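Local coordinates for aminotransferase (Streptomyces pactum, PDB 4ZM4), which belongs to the class-III aminotransferases, a family of pyridoxal-5'-phosphate-dependent enzymes, and binds pyridoxal-5'-phosphate and the ligand P3B, at residues A382-L387 with A391-F396; E351-E356 with M369-L374; R401-A406 with G410-P415. The protein carries 1 engineered substitution. All coordinates share one frame; numbering follows the deposited sequence.

Contact 1. Residues A382-L387 with A391-F396; sequences AEPRDL and AALVDF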
ATOM      1  N   ALA B 382      35.812  -7.181  15.441  1.00 40.27           N
ATOM      2  CA  ALA B 382      35.485  -6.326  14.305  1.00 38.75           C
ATOM      3  C   ALA B 382      34.289  -5.423  14.578  1.00 36.64           C
ATOM      4  O   ALA B 382      33.343  -5.856  15.236  1.00 37.66           O
ATOM      5  CB  ALA B 382      35.216  -7.194  13.084  1.00 41.05           C
ATOM      6  N   GLU B 383      34.334  -4.176  14.090  1.00 35.13           N
ATOM      7  CA  GLU B 383      33.113  -3.338  14.006  1.00 35.27           C
ATOM      8  C   GLU B 383      32.855  -2.949  12.547  1.00 31.24           C
ATOM      9  O   GLU B 383      33.288  -1.898  12.089  1.00 25.42           O
ATOM     10  CB  GLU B 383      33.136  -2.078  14.876  1.00 40.76           C
ATOM     11  CG  GLU B 383      32.780  -2.285  16.347  1.00 49.88           C
ATOM     12  CD  GLU B 383      31.487  -3.064  16.587  1.00 56.14           C
ATOM     13  OE1 GLU B 383      31.407  -3.719  17.639  1.00 62.30           O
ATOM     14  OE2 GLU B 383      30.559  -3.043  15.736  1.00 61.19           O
ATOM     15  N   PRO B 384      32.205  -3.840  11.796  1.00 30.41           N
ATOM     16  CA  PRO B 384      31.979  -3.570  10.403  1.00 31.60           C
ATOM     17  C   PRO B 384      31.151  -2.322  10.251  1.00 30.96           C
ATOM     18  O   PRO B 384      30.250  -2.070  11.079  1.00 30.79           O
ATOM     19  CB  PRO B 384      31.207  -4.808   9.929  1.00 33.53           C
ATOM     20  CG  PRO B 384      30.601  -5.372  11.151  1.00 31.51           C
ATOM     21  CD  PRO B 384      31.623  -5.131  12.208  1.00 32.08           C
ATOM     22  N   ARG B 385      31.472  -1.535   9.232  1.00 31.06           N
ATOM     23  CA  ARG B 385      30.797  -0.258   9.010  1.00 34.88           C
ATOM     24  C   ARG B 385      29.773  -0.333   7.887  1.00 31.95           C
ATOM     25  O   ARG B 385      29.008   0.602   7.682  1.00 32.60           O
ATOM     26  CB  ARG B 385      31.817   0.844   8.709  1.00 39.40           C
ATOM     27  CG  ARG B 385      32.582   0.678   7.394  1.00 44.03           C
ATOM     28  CD  ARG B 385      32.752   2.020   6.653  1.00 46.86           C
ATOM     29  NE  ARG B 385      33.865   2.069   5.684  1.00 45.61           N
ATOM     30  CZ  ARG B 385      33.768   1.741   4.394  1.00 47.69           C
ATOM     31  NH1 ARG B 385      32.608   1.311   3.856  1.00 46.27           N
ATOM     32  NH2 ARG B 385      34.843   1.833   3.632  1.00 46.84           N
ATOM     33  N   ASP B 386      29.716  -1.464   7.196  1.00 29.85           N
ATOM     34  CA  ASP B 386      28.781  -1.624   6.114  1.00 30.14           C
ATOM     35  C   ASP B 386      28.428  -3.088   5.906  1.00 28.88           C
ATOM     36  O   ASP B 386      28.975  -3.953   6.568  1.00 26.49           O
ATOM     37  CB  ASP B 386      29.320  -1.003   4.813  1.00 31.86           C
ATOM     38  CG  ASP B 386      30.589  -1.681   4.305  1.00 34.17           C
ATOM     39  OD1 ASP B 386      30.815  -2.891   4.566  1.00 35.23           O
ATOM     40  OD2 ASP B 386      31.380  -0.987   3.638  1.00 37.86           O
ATOM     41  N   LEU B 387      27.474  -3.324   5.003  1.00 27.99           N
ATOM     42  CA  LEU B 387      26.943  -4.654   4.703  1.00 29.67           C
ATOM     43  C   LEU B 387      27.992  -5.695   4.318  1.00 27.52           C
ATOM     44  O   LEU B 387      27.922  -6.836   4.773  1.00 27.66           O
ATOM     45  CB  LEU B 387      25.861  -4.545   3.594  1.00 32.76           C
ATOM     46  CG  LEU B 387      25.358  -5.839   2.949  1.00 35.34           C
ATOM     47  CD1 LEU B 387      24.709  -6.718   4.005  1.00 35.43           C
ATOM     48  CD2 LEU B 387      24.392  -5.547   1.797  1.00 36.49           C
ATOM     49  N   ALA B 391      28.681  -8.978   6.553  1.00 24.08           N
ATOM     50  CA  ALA B 391      28.336 -10.276   5.952  1.00 24.54           C
ATOM     51  C   ALA B 391      29.502 -11.218   5.955  1.00 22.61           C
ATOM     52  O   ALA B 391      29.327 -12.410   6.094  1.00 21.45           O
ATOM     53  CB  ALA B 391      27.804 -10.098   4.526  1.00 24.57           C
ATOM     54  N   ALA B 392      30.707 -10.666   5.830  1.00 23.15           N
ATOM     55  CA  ALA B 392      31.909 -11.489   5.707  1.00 22.25           C
ATOM     56  C   ALA B 392      32.253 -12.189   7.008  1.00 22.15           C
ATOM     57  O   ALA B 392      32.870 -13.216   6.979  1.00 22.49           O
ATOM     58  CB  ALA B 392      33.086 -10.657   5.217  1.00 21.97           C
ATOM     59  N   LEU B 393      31.862 -11.627   8.142  1.00 24.84           N
ATOM     60  CA  LEU B 393      32.142 -12.228   9.457  1.00 25.04           C
ATOM     61  C   LEU B 393      31.177 -13.321   9.835  1.00 26.31           C
ATOM     62  O   LEU B 393      31.455 -14.116  10.752  1.00 30.93           O
ATOM     63  CB  LEU B 393      32.074 -11.168  10.553  1.00 26.02           C
ATOM     64  CG  LEU B 393      32.967  -9.910  10.400  1.00 28.46           C
ATOM     65  CD1 LEU B 393      32.721  -8.937  11.545  1.00 30.24           C
ATOM     66  CD2 LEU B 393      34.436 -10.276  10.339  1.00 27.95           C
ATOM     67  N   VAL B 394      30.071 -13.409   9.103  1.00 25.28           N
ATOM     68  CA  VAL B 394      28.903 -14.158   9.560  1.00 24.78           C
ATOM     69  C   VAL B 394      28.859 -15.570   8.995  1.00 23.92           C
ATOM     70  O   VAL B 394      29.204 -15.809   7.854  1.00 28.12           O
ATOM     71  CB  VAL B 394      27.598 -13.409   9.224  1.00 25.27           C
ATOM     72  CG1 VAL B 394      26.383 -14.276   9.507  1.00 26.00           C
ATOM     73  CG2 VAL B 394      27.511 -12.126  10.020  1.00 23.93           C
ATOM     74  N   ASP B 395      28.464 -16.509   9.835  1.00 23.34           N
ATOM     75  CA  ASP B 395      28.312 -17.899   9.453  1.00 23.33           C
ATOM     76  C   ASP B 395      26.839 -18.165   9.180  1.00 21.90           C
ATOM     77  O   ASP B 395      26.090 -18.566  10.077  1.00 21.80           O
ATOM     78  CB  ASP B 395      28.818 -18.804  10.594  1.00 24.83           C
ATOM     79  CG  ASP B 395      28.851 -20.283  10.211  1.00 26.20           C
ATOM     80  OD1 ASP B 395      28.186 -20.667   9.232  1.00 24.58           O
ATOM     81  OD2 ASP B 395      29.554 -21.046  10.905  1.00 26.96           O
ATOM     82  N   PHE B 396      26.410 -17.928   7.946  1.00 23.65           N
ATOM     83  CA  PHE B 396      24.972 -17.995   7.583  1.00 23.60           C
ATOM     84  C   PHE B 396      24.340 -19.367   7.747  1.00 24.61           C
ATOM     85  O   PHE B 396      23.237 -19.462   8.288  1.00 30.91           O
ATOM     86  CB  PHE B 396      24.720 -17.413   6.185  1.00 22.87           C
ATOM     87  CG  PHE B 396      24.833 -15.915   6.134  1.00 23.89           C
ATOM     88  CD1 PHE B 396      23.790 -15.111   6.549  1.00 25.48           C
ATOM     89  CD2 PHE B 396      26.011 -15.303   5.721  1.00 25.35           C
ATOM     90  CE1 PHE B 396      23.899 -13.720   6.529  1.00 26.99           C
ATOM     91  CE2 PHE B 396      26.130 -13.919   5.703  1.00 25.99           C
ATOM     92  CZ  PHE B 396      25.072 -13.129   6.099  1.00 27.09           C
TER

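Contact 2. Residues E351-E356 with M369-L374; sequences EVFATE and MSVALL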
ATOM      1  N   GLU B 351      26.089 -13.015  27.270  1.00 30.66           N
ATOM      2  CA  GLU B 351      26.506 -13.998  28.260  1.00 33.55           C
ATOM      3  C   GLU B 351      26.263 -15.405  27.701  1.00 30.96           C
ATOM      4  O   GLU B 351      27.134 -16.268  27.773  1.00 31.35           O
ATOM      5  CB  GLU B 351      25.758 -13.779  29.583  1.00 35.25           C
ATOM      6  CG  GLU B 351      26.178 -14.666  30.745  1.00 41.60           C
ATOM      7  CD  GLU B 351      25.214 -14.592  31.943  1.00 47.76           C
ATOM      8  OE1 GLU B 351      24.629 -13.502  32.189  1.00 51.97           O
ATOM      9  OE2 GLU B 351      25.027 -15.632  32.640  1.00 46.88           O
ATOM     10  N   VAL B 352      25.081 -15.646  27.152  1.00 30.31           N
ATOM     11  CA  VAL B 352      24.733 -16.996  26.696  1.00 29.67           C
ATOM     12  C   VAL B 352      25.707 -17.478  25.620  1.00 30.90           C
ATOM     13  O   VAL B 352      26.117 -18.623  25.635  1.00 31.16           O
ATOM     14  CB  VAL B 352      23.267 -17.072  26.221  1.00 29.59           C
ATOM     15  CG1 VAL B 352      22.986 -18.394  25.497  1.00 30.03           C
ATOM     16  CG2 VAL B 352      22.329 -16.916  27.408  1.00 27.79           C
ATOM     17  N   PHE B 353      26.068 -16.606  24.690  1.00 34.15           N
ATOM     18  CA  PHE B 353      27.040 -16.966  23.642  1.00 36.41           C
ATOM     19  C   PHE B 353      28.468 -17.103  24.207  1.00 34.78           C
ATOM     20  O   PHE B 353      29.234 -17.955  23.753  1.00 34.33           O
ATOM     21  CB  PHE B 353      26.997 -15.957  22.474  1.00 36.34           C
ATOM     22  CG  PHE B 353      25.856 -16.181  21.518  1.00 37.92           C
ATOM     23  CD1 PHE B 353      24.573 -15.747  21.815  1.00 37.94           C
ATOM     24  CD2 PHE B 353      26.062 -16.811  20.312  1.00 39.62           C
ATOM     25  CE1 PHE B 353      23.521 -15.947  20.935  1.00 37.04           C
ATOM     26  CE2 PHE B 353      25.016 -17.008  19.435  1.00 39.71           C
ATOM     27  CZ  PHE B 353      23.741 -16.580  19.749  1.00 36.94           C
ATOM     28  N   ALA B 354      28.831 -16.235  25.149  1.00 30.71           N
ATOM     29  CA  ALA B 354      30.156 -16.276  25.773  1.00 31.35           C
ATOM     30  C   ALA B 354      30.335 -17.583  26.526  1.00 32.32           C
ATOM     31  O   ALA B 354      31.338 -18.268  26.355  1.00 34.54           O
ATOM     32  CB  ALA B 354      30.376 -15.073  26.705  1.00 27.99           C
ATOM     33  N   THR B 355      29.367 -17.915  27.366  1.00 35.10           N
ATOM     34  CA  THR B 355      29.397 -19.155  28.142  1.00 38.02           C
ATOM     35  C   THR B 355      29.547 -20.390  27.251  1.00 38.77           C
ATOM     36  O   THR B 355      30.219 -21.352  27.612  1.00 41.01           O
ATOM     37  CB  THR B 355      28.125 -19.270  29.008  1.00 36.57           C
ATOM     38  OG1 THR B 355      28.047 -18.139  29.887  1.00 38.03           O
ATOM     39  CG2 THR B 355      28.135 -20.536  29.842  1.00 35.27           C
ATOM     40  N   GLU B 356      28.903 -20.362  26.096  1.00 45.57           N
ATOM     41  CA  GLU B 356      29.016 -21.440  25.105  1.00 46.35           C
ATOM     42  C   GLU B 356      30.250 -21.315  24.225  1.00 47.40           C
ATOM     43  O   GLU B 356      30.510 -22.192  23.411  1.00 59.01           O
ATOM     44  CB  GLU B 356      27.755 -21.476  24.228  1.00 47.50           C
ATOM     45  CG  GLU B 356      26.504 -21.793  25.049  1.00 52.42           C
ATOM     46  CD  GLU B 356      26.623 -23.078  25.837  1.00 53.78           C
ATOM     47  OE1 GLU B 356      27.082 -24.091  25.250  1.00 56.69           O
ATOM     48  OE2 GLU B 356      26.267 -23.063  27.035  1.00 51.35           O
ATOM     49  N   MET B 369      17.809  -4.383  17.011  1.00 28.55           N
ATOM     50  CA  MET B 369      18.899  -5.247  17.449  1.00 27.70           C
ATOM     51  C   MET B 369      19.229  -6.333  16.396  1.00 26.26           C
ATOM     52  O   MET B 369      18.319  -7.047  15.952  1.00 29.27           O
ATOM     53  CB  MET B 369      18.470  -5.897  18.764  1.00 29.27           C
ATOM     54  CG  MET B 369      19.540  -6.642  19.499  1.00 31.05           C
ATOM     55  SD  MET B 369      18.911  -7.076  21.141  1.00 33.12           S
ATOM     56  CE  MET B 369      20.307  -8.104  21.629  1.00 28.07           C
ATOM     57  N   SER B 370      20.513  -6.473  16.047  1.00 24.17           N
ATOM     58  CA  SER B 370      21.001  -7.603  15.190  1.00 23.68           C
ATOM     59  C   SER B 370      21.875  -8.547  16.026  1.00 23.66           C
ATOM     60  O   SER B 370      22.682  -8.103  16.847  1.00 24.33           O
ATOM     61  CB  SER B 370      21.665  -7.273  13.819  1.00 21.60           C
ATOM     62  OG  SER B 370      22.863  -6.543  13.913  1.00 21.11           O
ATOM     63  N   VAL B 371      21.675  -9.839  15.797  1.00 24.60           N
ATOM     64  CA  VAL B 371      22.401 -10.915  16.465  1.00 25.62           C
ATOM     65  C   VAL B 371      22.827 -11.931  15.416  1.00 26.19           C
ATOM     66  O   VAL B 371      21.991 -12.604  14.831  1.00 28.23           O
ATOM     67  CB  VAL B 371      21.534 -11.646  17.528  1.00 26.69           C
ATOM     68  CG1 VAL B 371      22.295 -12.825  18.128  1.00 29.59           C
ATOM     69  CG2 VAL B 371      21.112 -10.696  18.630  1.00 24.10           C
ATOM     70  N   ALA B 372      24.135 -12.021  15.183  1.00 27.72           N
ATOM     71  CA  ALA B 372      24.689 -12.843  14.148  1.00 28.09           C
ATOM     72  C   ALA B 372      25.814 -13.709  14.698  1.00 29.34           C
ATOM     73  O   ALA B 372      26.737 -13.225  15.322  1.00 30.71           O
ATOM     74  CB  ALA B 372      25.200 -11.962  13.004  1.00 29.65           C
ATOM     75  N   LEU B 373      25.734 -14.993  14.394  1.00 28.96           N
ATOM     76  CA  LEU B 373      26.710 -15.976  14.759  1.00 30.99           C
ATOM     77  C   LEU B 373      27.873 -15.866  13.778  1.00 29.91           C
ATOM     78  O   LEU B 373      27.669 -15.859  12.563  1.00 31.60           O
ATOM     79  CB  LEU B 373      26.044 -17.346  14.659  1.00 35.60           C
ATOM     80  CG  LEU B 373      26.591 -18.612  15.274  1.00 40.35           C
ATOM     81  CD1 LEU B 373      26.789 -18.488  16.762  1.00 42.65           C
ATOM     82  CD2 LEU B 373      25.592 -19.717  15.008  1.00 45.85           C
ATOM     83  N   LEU B 374      29.096 -15.766  14.298  1.00 28.82           N
ATOM     84  CA  LEU B 374      30.276 -15.530  13.470  1.00 26.86           C
ATOM     85  C   LEU B 374      31.037 -16.799  13.093  1.00 26.23           C
ATOM     86  O   LEU B 374      30.962 -17.806  13.773  1.00 27.98           O
ATOM     87  CB  LEU B 374      31.220 -14.561  14.190  1.00 26.06           C
ATOM     88  CG  LEU B 374      30.630 -13.224  14.617  1.00 26.45           C
ATOM     89  CD1 LEU B 374      31.698 -12.332  15.211  1.00 27.08           C
ATOM     90  CD2 LEU B 374      29.959 -12.510  13.447  1.00 27.68           C
TER

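Contact 3. Residues R401-A406 with G410-P415; sequences RLQTLA and GVYFHP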
ATOM      1  N   ARG B 401      20.662 -22.650  11.065  1.00 25.49           N
ATOM      2  CA  ARG B 401      20.499 -23.892  11.817  1.00 26.83           C
ATOM      3  C   ARG B 401      20.109 -23.547  13.233  1.00 27.00           C
ATOM      4  O   ARG B 401      19.139 -24.096  13.772  1.00 30.98           O
ATOM      5  CB  ARG B 401      21.796 -24.699  11.760  1.00 27.97           C
ATOM      6  CG  ARG B 401      21.688 -26.165  12.137  1.00 28.76           C
ATOM      7  CD  ARG B 401      22.587 -27.026  11.274  1.00 27.82           C
ATOM      8  NE  ARG B 401      23.990 -26.692  11.193  1.00 28.07           N
ATOM      9  CZ  ARG B 401      24.895 -26.894  12.134  1.00 28.00           C
ATOM     10  NH1 ARG B 401      24.544 -27.325  13.348  1.00 30.87           N
ATOM     11  NH2 ARG B 401      26.151 -26.614  11.877  1.00 25.71           N
ATOM     12  N   LEU B 402      20.769 -22.536  13.794  1.00 26.38           N
ATOM     13  CA  LEU B 402      20.389 -21.995  15.114  1.00 24.60           C
ATOM     14  C   LEU B 402      18.929 -21.545  15.205  1.00 23.67           C
ATOM     15  O   LEU B 402      18.282 -21.773  16.230  1.00 24.17           O
ATOM     16  CB  LEU B 402      21.296 -20.832  15.505  1.00 24.42           C
ATOM     17  CG  LEU B 402      21.124 -20.282  16.913  1.00 25.44           C
ATOM     18  CD1 LEU B 402      21.585 -21.316  17.933  1.00 27.68           C
ATOM     19  CD2 LEU B 402      21.889 -18.977  17.083  1.00 25.92           C
ATOM     20  N   GLN B 403      18.387 -20.918  14.169  1.00 23.42           N
ATOM     21  CA  GLN B 403      17.016 -20.421  14.305  1.00 24.41           C
ATOM     22  C   GLN B 403      15.960 -21.530  14.227  1.00 24.84           C
ATOM     23  O   GLN B 403      14.951 -21.434  14.909  1.00 24.03           O
ATOM     24  CB  GLN B 403      16.690 -19.204  13.382  1.00 24.11           C
ATOM     25  CG  GLN B 403      15.933 -19.450  12.096  1.00 24.12           C
ATOM     26  CD  GLN B 403      14.497 -19.924  12.210  1.00 20.67           C
ATOM     27  OE1 GLN B 403      14.164 -20.911  11.605  1.00 23.15           O
ATOM     28  NE2 GLN B 403      13.648 -19.190  12.879  1.00 20.38           N
ATOM     29  N   THR B 404      16.187 -22.577  13.426  1.00 25.09           N
ATOM     30  CA  THR B 404      15.325 -23.801  13.483  1.00 23.25           C
ATOM     31  C   THR B 404      15.296 -24.360  14.897  1.00 22.63           C
ATOM     32  O   THR B 404      14.237 -24.727  15.411  1.00 23.00           O
ATOM     33  CB  THR B 404      15.821 -24.897  12.507  1.00 23.22           C
ATOM     34  OG1 THR B 404      15.665 -24.458  11.157  1.00 22.08           O
ATOM     35  CG2 THR B 404      15.073 -26.200  12.683  1.00 23.61           C
ATOM     36  N   LEU B 405      16.468 -24.422  15.536  1.00 23.90           N
ATOM     37  CA  LEU B 405      16.576 -25.002  16.874  1.00 24.71           C
ATOM     38  C   LEU B 405      15.868 -24.129  17.884  1.00 25.03           C
ATOM     39  O   LEU B 405      15.155 -24.627  18.758  1.00 25.69           O
ATOM     40  CB  LEU B 405      18.049 -25.209  17.253  1.00 26.34           C
ATOM     41  CG  LEU B 405      18.755 -26.381  16.533  1.00 27.41           C
ATOM     42  CD1 LEU B 405      20.271 -26.234  16.570  1.00 26.86           C
ATOM     43  CD2 LEU B 405      18.310 -27.715  17.126  1.00 26.86           C
ATOM     44  N   ALA B 406      16.077 -22.820  17.768  1.00 24.96           N
ATOM     45  CA  ALA B 406      15.426 -21.841  18.655  1.00 24.45           C
ATOM     46  C   ALA B 406      13.922 -21.888  18.501  1.00 22.96           C
ATOM     47  O   ALA B 406      13.203 -21.885  19.482  1.00 22.77           O
ATOM     48  CB  ALA B 406      15.945 -20.430  18.365  1.00 24.20           C
ATOM     49  N   GLY B 410      10.806 -22.679  21.147  1.00 24.48           N
ATOM     50  CA  GLY B 410       9.742 -21.701  21.396  1.00 22.98           C
ATOM     51  C   GLY B 410      10.152 -20.252  21.308  1.00 23.27           C
ATOM     52  O   GLY B 410       9.557 -19.394  21.952  1.00 23.27           O
ATOM     53  N   VAL B 411      11.172 -19.961  20.499  1.00 24.46           N
ATOM     54  CA  VAL B 411      11.618 -18.579  20.247  1.00 23.48           C
ATOM     55  C   VAL B 411      11.776 -18.408  18.731  1.00 22.81           C
ATOM     56  O   VAL B 411      12.534 -19.148  18.107  1.00 21.87           O
ATOM     57  CB  VAL B 411      12.950 -18.289  20.959  1.00 23.55           C
ATOM     58  CG1 VAL B 411      13.511 -16.907  20.584  1.00 25.07           C
ATOM     59  CG2 VAL B 411      12.773 -18.393  22.467  1.00 22.98           C
ATOM     60  N   TYR B 412      11.069 -17.433  18.151  1.00 20.35           N
ATOM     61  CA  TYR B 412      11.197 -17.143  16.740  1.00 18.62           C
ATOM     62  C   TYR B 412      11.982 -15.867  16.487  1.00 19.49           C
ATOM     63  O   TYR B 412      11.592 -14.796  16.946  1.00 19.08           O
ATOM     64  CB  TYR B 412       9.831 -17.027  16.059  1.00 17.57           C
ATOM     65  CG  TYR B 412       9.936 -16.688  14.596  1.00 17.35           C
ATOM     66  CD1 TYR B 412      10.297 -17.643  13.671  1.00 17.24           C
ATOM     67  CD2 TYR B 412       9.723 -15.388  14.134  1.00 18.15           C
ATOM     68  CE1 TYR B 412      10.430 -17.348  12.317  1.00 16.62           C
ATOM     69  CE2 TYR B 412       9.859 -15.074  12.778  1.00 17.11           C
ATOM     70  CZ  TYR B 412      10.211 -16.063  11.878  1.00 17.24           C
ATOM     71  OH  TYR B 412      10.330 -15.772  10.537  1.00 16.52           O
ATOM     72  N   PHE B 413      13.043 -15.988  15.682  1.00 19.20           N
ATOM     73  CA  PHE B 413      13.626 -14.863  14.984  1.00 19.40           C
ATOM     74  C   PHE B 413      13.826 -15.248  13.502  1.00 18.98           C
ATOM     75  O   PHE B 413      13.764 -16.411  13.185  1.00 17.93           O
ATOM     76  CB  PHE B 413      14.927 -14.397  15.659  1.00 19.93           C
ATOM     77  CG  PHE B 413      15.934 -15.478  15.875  1.00 20.89           C
ATOM     78  CD1 PHE B 413      16.839 -15.784  14.888  1.00 21.52           C
ATOM     79  CD2 PHE B 413      15.974 -16.190  17.047  1.00 21.43           C
ATOM     80  CE1 PHE B 413      17.764 -16.788  15.069  1.00 22.47           C
ATOM     81  CE2 PHE B 413      16.908 -17.186  17.242  1.00 22.08           C
ATOM     82  CZ  PHE B 413      17.813 -17.488  16.253  1.00 21.76           C
ATOM     83  N   HIS B 414      14.079 -14.270  12.623  1.00 19.47           N
ATOM     84  CA  HIS B 414      14.280 -14.527  11.186  1.00 19.98           C
ATOM     85  C   HIS B 414      15.598 -15.316  10.971  1.00 19.51           C
ATOM     86  O   HIS B 414      16.602 -15.007  11.595  1.00 18.46           O
ATOM     87  CB  HIS B 414      14.329 -13.219  10.409  1.00 21.10           C
ATOM     88  CG  HIS B 414      14.179 -13.374   8.929  1.00 23.96           C
ATOM     89  ND1 HIS B 414      15.156 -13.920   8.123  1.00 23.61           N
ATOM     90  CD2 HIS B 414      13.179 -13.002   8.097  1.00 26.37           C
ATOM     91  CE1 HIS B 414      14.753 -13.922   6.873  1.00 23.40           C
ATOM     92  NE2 HIS B 414      13.567 -13.344   6.823  1.00 25.51           N
ATOM     93  N   PRO B 415      15.585 -16.323  10.088  1.00 19.42           N
ATOM     94  CA  PRO B 415      16.767 -17.166   9.877  1.00 20.15           C
ATOM     95  C   PRO B 415      17.991 -16.494   9.284  1.00 20.19           C
ATOM     96  O   PRO B 415      19.094 -17.037   9.435  1.00 21.31           O
ATOM     97  CB  PRO B 415      16.291 -18.252   8.907  1.00 20.08           C
ATOM     98  CG  PRO B 415      14.908 -17.896   8.514  1.00 20.28           C
ATOM     99  CD  PRO B 415      14.373 -16.899   9.485  1.00 19.66           C
TER
HETATM  100  O   HOH W   1      13.912 -18.915  15.792  1.00 22.28           O

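Contact 1. Residues A382-L387 with A391-F396
Ala-382 and Pro-384 meet the helix that follows them through one methyl group, CD1 of Leu-393. The CB of Ala-382 presses on Leu-393 CD1 at 3.4 Å, closer than two methyl carbons usually come, while Pro-384 CD lies against the same CD1 at 4.0 Å. The proline ring crosses the leucine side chain obliquely, with CD and then CG nearest to CD1. In Leu-393, CG stands anti to the carbonyl carbon (chi1 -55°) and the chain is extended beyond it (chi2 177°), which carries CD1 out to the incoming loop. Pro-384 also touches Gln-389 and Leu-390 of the helix and His-361 of strand 360-365.

The backbone supplies the polar link. Ala-391 N gives its hydrogen to Leu-387 O at 2.9 Å with a nearly straight N-H...O angle of 163°, the i to i+4 bond of the first turn of helix 387-393. Asp-386 is the N-cap of this helix, its OD1 accepting from Gln-389 N.

The other carboxylate oxygen, Asp-386 OD2, forms a salt bridge with Arg-385 NH1 at 2.6 Å, and the two oxygens are thereby divided between helix end and guanidinium; both neighbours would be expected to stabilise the negative charge. Further along, Asp-395 caps the next helix and pairs with Arg-398.

Contact 2. Residues E351-E356 with M369-L374
Helix 334-355 lies against a small antiparallel sheet, and near its C-terminal end Phe-353 reaches Val-371 and Leu-373 on strand 368-373. The join is apolar, with no hydrogen bond between the two segments. Leu-373 CD1 approaches the phenyl ring at its edge, close to the ring plane, and comes within 3.5 Å of Phe-353 CE2. The two side chains cross at about a right angle. Phe-353 CG is anti to its carbonyl carbon (chi1 -79°), whereas Leu-373 CG is anti to the backbone N (chi1 -164°), beside the carbonyl carbon, which brings the leucine methyl up to the ring. Val-371 CG1 makes a looser contact with Phe-353 CZ at 4.3 Å.

Within the three-stranded sheet, residues 371 and 373 alternate with Ala-372, whose CB points away from the helix and touches Val-394 and Ala-417. Phe-353 also touches Val-360 of the neighbouring strand 360-365 and Leu-443 of helix 429-444, which places the ring where two helices meet the sheet. A turn near the C-terminal end of helix 334-355 has its own polar grip: Glu-351 O accepts from Thr-355 N at 2.8 Å and from Thr-355 OG1 at 3.0 Å, the hydroxyl lying 45° out of the carbonyl plane.

Contact 3. Residues R401-A406 with G410-P415
Gln-403 links helix 396-408 to the returning chain, its NE2 donating to Phe-413 O at 2.8 Å. The amide nitrogen lies almost on the extension of the Phe-413 C=O bond, but the angle at the hydrogen is bent to 136° and the acceptor is tilted from the amide plane. A bend at chi2 (66°) lays CG alongside Pro-415, the two side chains pointing the same way, and turns the amide to the Phe-413 carbonyl. The first torsion of Gln-403 is off the staggered values and its CB is modelled implausibly close to the Phe-413 ring, which leaves the detail there doubtful. NE2 has a further, weak bond to Gln-407 OE1.

A water joins three backbone groups. It donates to Gln-403 O at 2.9 Å and to Val-411 O at 2.7 Å, and accepts from Phe-413 N at 3.1 Å, resting above one face of the Phe-413 ring toward its rim. The helix closes in a Schellman motif: Val-411 N bonds to Ala-406 O at 3.0 Å, and Gly-410, with positive phi, turns the chain into strand 411-412. Ala-406 CB packs against Phe-413 CE2 at 3.6 Å.

Beyond the segments, Tyr-412 OH bonds to Ala-37 O, and the ring packs on Leu-95 of the second subunit. His-414 ND1 bonds to Asn-416 N. An amide, a water and a helix-end carbonyl thus satisfy Phe-413 O and N, Val-411 N and O, and Gln-403 O where the chain, largely buried, passes from the helix end to His-414, whose side chain lies about 5 Å from bound P3B.

In the fold
Along the chain contact 2 closes first, then contact 1, then contact 3. Contact 2 lies between the others, its centre about 14 Å from that of contact 1 and about 13 Å from that of contact 3, whereas contacts 1 and 3 have centres about 20 Å apart and do not touch. Strand 368-373, in the three-stranded antiparallel sheet, leads to helix 387-393, and Asp-395 N probably bonds to Leu-373 O at 2.9 Å. Helix 396-408 comes next, its Leu-402 CD2 packing on Phe-353 CZ at 4.0 Å, before strand 411-412 joins a different, mixed sheet. That helix therefore ties the two sheets together beside the P3B pocket.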